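Local coordinates for uncharacterized protein (Bacteroides ovatus, PDB 3P02) that is of unknown function, but combines an E-set-clan domain with a beta-rich C-terminal domain resembling that of BT_3044, at residues T246-V251 with I269-F274. Numbering follows the deposited sequence. Where two conformers were deposited one is given.
Sequences TPTYKV and ISDIDF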
loop_
_atom_site.group_PDB
_atom_site.type_symbol
_atom_site.label_atom_id
_atom_site.label_comp_id
_atom_site.label_asym_id
_atom_site.label_seq_id
_atom_site.Cartn_x
_atom_site.Cartn_y
_atom_site.Cartn_z
ATOM N N THR A 246 -7.197 4.229 -26.467
ATOM C CA THR A 246 -6.534 3.266 -25.587
ATOM C C THR A 246 -5.182 3.860 -25.218
ATOM O O THR A 246 -4.406 4.296 -26.093
ATOM C CB THR A 246 -6.409 1.870 -26.209
ATOM O OG1 THR A 246 -5.728 2.008 -27.440
ATOM C CG2 THR A 246 -7.755 1.191 -26.404
ATOM N N PRO A 247 -4.864 3.925 -23.909
ATOM C CA PRO A 247 -3.576 4.526 -23.529
ATOM C C PRO A 247 -2.384 3.692 -24.001
ATOM O O PRO A 247 -2.518 2.522 -24.399
ATOM C CB PRO A 247 -3.643 4.594 -21.987
ATOM C CG PRO A 247 -5.077 4.372 -21.624
ATOM C CD PRO A 247 -5.634 3.503 -22.717
ATOM N N THR A 248 -1.202 4.329 -24.003
ATOM C CA THR A 248 0.069 3.680 -24.349
ATOM C C THR A 248 1.095 3.956 -23.253
ATOM O O THR A 248 0.927 4.890 -22.456
ATOM C CB THR A 248 0.618 4.159 -25.694
ATOM O OG1 THR A 248 0.933 5.557 -25.577
ATOM C CG2 THR A 248 -0.328 3.887 -26.854
ATOM N N TYR A 249 2.156 3.161 -23.201
ATOM C CA TYR A 249 3.205 3.458 -22.230
ATOM C C TYR A 249 4.558 3.105 -22.775
ATOM O O TYR A 249 4.696 2.303 -23.719
ATOM C CB TYR A 249 2.991 2.776 -20.868
ATOM C CG TYR A 249 3.233 1.282 -20.857
ATOM C CD1 TYR A 249 2.301 0.399 -21.392
ATOM C CD2 TYR A 249 4.366 0.746 -20.255
ATOM C CE1 TYR A 249 2.482 -0.979 -21.315
ATOM C CE2 TYR A 249 4.562 -0.641 -20.177
ATOM C CZ TYR A 249 3.621 -1.496 -20.723
ATOM O OH TYR A 249 3.827 -2.856 -20.708
ATOM N N LYS A 250 5.564 3.722 -22.159
ATOM C CA LYS A 250 6.966 3.460 -22.424
ATOM C C LYS A 250 7.653 3.265 -21.101
ATOM O O LYS A 250 7.298 3.914 -20.102
ATOM C CB LYS A 250 7.620 4.603 -23.203
ATOM C CG LYS A 250 7.133 4.751 -24.641
ATOM C CD LYS A 250 7.988 5.767 -25.419
ATOM C CE LYS A 250 9.283 5.168 -25.921
ATOM N NZ LYS A 250 10.146 6.181 -26.585
ATOM N N VAL A 251 8.590 2.337 -21.080
ATOM C CA VAL A 251 9.387 2.012 -19.892
ATOM C C VAL A 251 10.825 2.135 -20.292
ATOM O O VAL A 251 11.223 1.515 -21.284
ATOM C CB VAL A 251 9.114 0.608 -19.286
ATOM C CG1 VAL A 251 10.018 0.351 -18.081
ATOM C CG2 VAL A 251 7.675 0.430 -18.878
ATOM N N ILE A 269 2.904 7.080 -19.179
ATOM C CA ILE A 269 1.608 6.670 -19.743
ATOM C C ILE A 269 1.052 7.849 -20.524
ATOM O O ILE A 269 0.979 8.953 -19.987
ATOM C CB ILE A 269 0.620 6.214 -18.630
ATOM C CG1 ILE A 269 1.218 5.071 -17.730
ATOM C CG2 ILE A 269 -0.744 5.844 -19.207
ATOM C CD1 ILE A 269 0.474 4.885 -16.416
ATOM N N SER A 270 0.608 7.611 -21.754
ATOM C CA SER A 270 0.047 8.674 -22.583
ATOM C C SER A 270 -1.282 8.261 -23.176
ATOM O O SER A 270 -1.721 7.122 -22.988
ATOM C CB SER A 270 1.014 9.054 -23.709
ATOM O OG SER A 270 2.283 9.467 -23.222
ATOM N N ASP A 271 -1.959 9.202 -23.841
ATOM C CA ASP A 271 -3.186 8.918 -24.578
ATOM C C ASP A 271 -4.351 8.472 -23.680
ATOM O O ASP A 271 -5.192 7.672 -24.084
ATOM C CB ASP A 271 -2.946 7.891 -25.711
ATOM C CG ASP A 271 -1.888 8.311 -26.694
ATOM O OD1 ASP A 271 -1.854 9.502 -27.052
ATOM O OD2 ASP A 271 -1.035 7.484 -27.011
ATOM N N ILE A 272 -4.419 9.036 -22.476
ATOM C CA ILE A 272 -5.593 8.848 -21.611
ATOM C C ILE A 272 -6.591 9.929 -22.018
ATOM O O ILE A 272 -6.222 11.099 -22.097
ATOM C CB ILE A 272 -5.237 8.956 -20.116
ATOM C CG1 ILE A 272 -4.199 7.870 -19.742
ATOM C CG2 ILE A 272 -6.520 8.809 -19.252
ATOM C CD1 ILE A 272 -3.578 8.089 -18.279
ATOM N N ASP A 273 -7.834 9.543 -22.255
ATOM C CA ASP A 273 -8.879 10.508 -22.618
ATOM C C ASP A 273 -10.219 9.852 -22.362
ATOM O O ASP A 273 -10.637 8.989 -23.133
ATOM C CB ASP A 273 -8.748 10.971 -24.086
ATOM C CG ASP A 273 -9.682 12.100 -24.495
ATOM O OD1 ASP A 273 -10.666 12.364 -23.759
ATOM O OD2 ASP A 273 -9.426 12.722 -25.537
ATOM N N PHE A 274 -10.868 10.214 -21.241
ATOM C CA PHE A 274 -12.162 9.614 -20.967
ATOM C C PHE A 274 -13.103 10.548 -20.277
ATOM O O PHE A 274 -12.709 11.319 -19.396
ATOM C CB PHE A 274 -12.034 8.314 -20.130
ATOM C CG PHE A 274 -11.429 8.497 -18.746
ATOM C CD1 PHE A 274 -12.237 8.819 -17.645
ATOM C CD2 PHE A 274 -10.066 8.380 -18.545
ATOM C CE1 PHE A 274 -11.685 8.985 -16.358
ATOM C CE2 PHE A 274 -9.521 8.512 -17.254
ATOM C CZ PHE A 274 -10.335 8.832 -16.175
#
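Thr248 reaches Asp271 because its OG1 is tucked between its own backbone N and carbonyl carbon (chi1 65°), while the CG of Asp271 stands beside the aspartate's backbone N (chi1 -57°). The two side chains meet at a slant: OG1 of Thr248 lies 3.1 Å from OD2 of Asp271, close enough for a hydrogen bond, although the hydroxyl proton may instead be given to another acceptor, and CG2 of Thr248 also borders that oxygen. Asp271 takes a left-handed backbone conformation, with phi and psi both positive, a kink in its strand that turns its CB toward segment 246-251. Just before the kink, Thr248 and Ser270 form an antiparallel hydrogen-bonded pair, with Thr248 N to Ser270 O at 3.0 Å and Ser270 N to Thr248 O at 2.8 Å. Tyr249 and Ile269 follow as a non-hydrogen-bonded pair. On the sheet face carrying Tyr249 and Ile269, CB of Pro247 packs 4.0 Å from CG1 of Ile272 and 4.2 Å from CG2 of Ile269. The ring of Tyr249 leads away from segment 269-274, and its OH bonds to the backbone O of Thr217. At the kink itself, the hydroxyl of Ser245 donates to the carbonyl O of Asp271. These residues join neighbouring strands of the hairpin 242-255/262-278 within the large antiparallel sheet; Met230 of strand 228-234 touches Pro247, Tyr249 and Ile269, while Leu295 of strand 287-302 packs against Ile269 and Ile272.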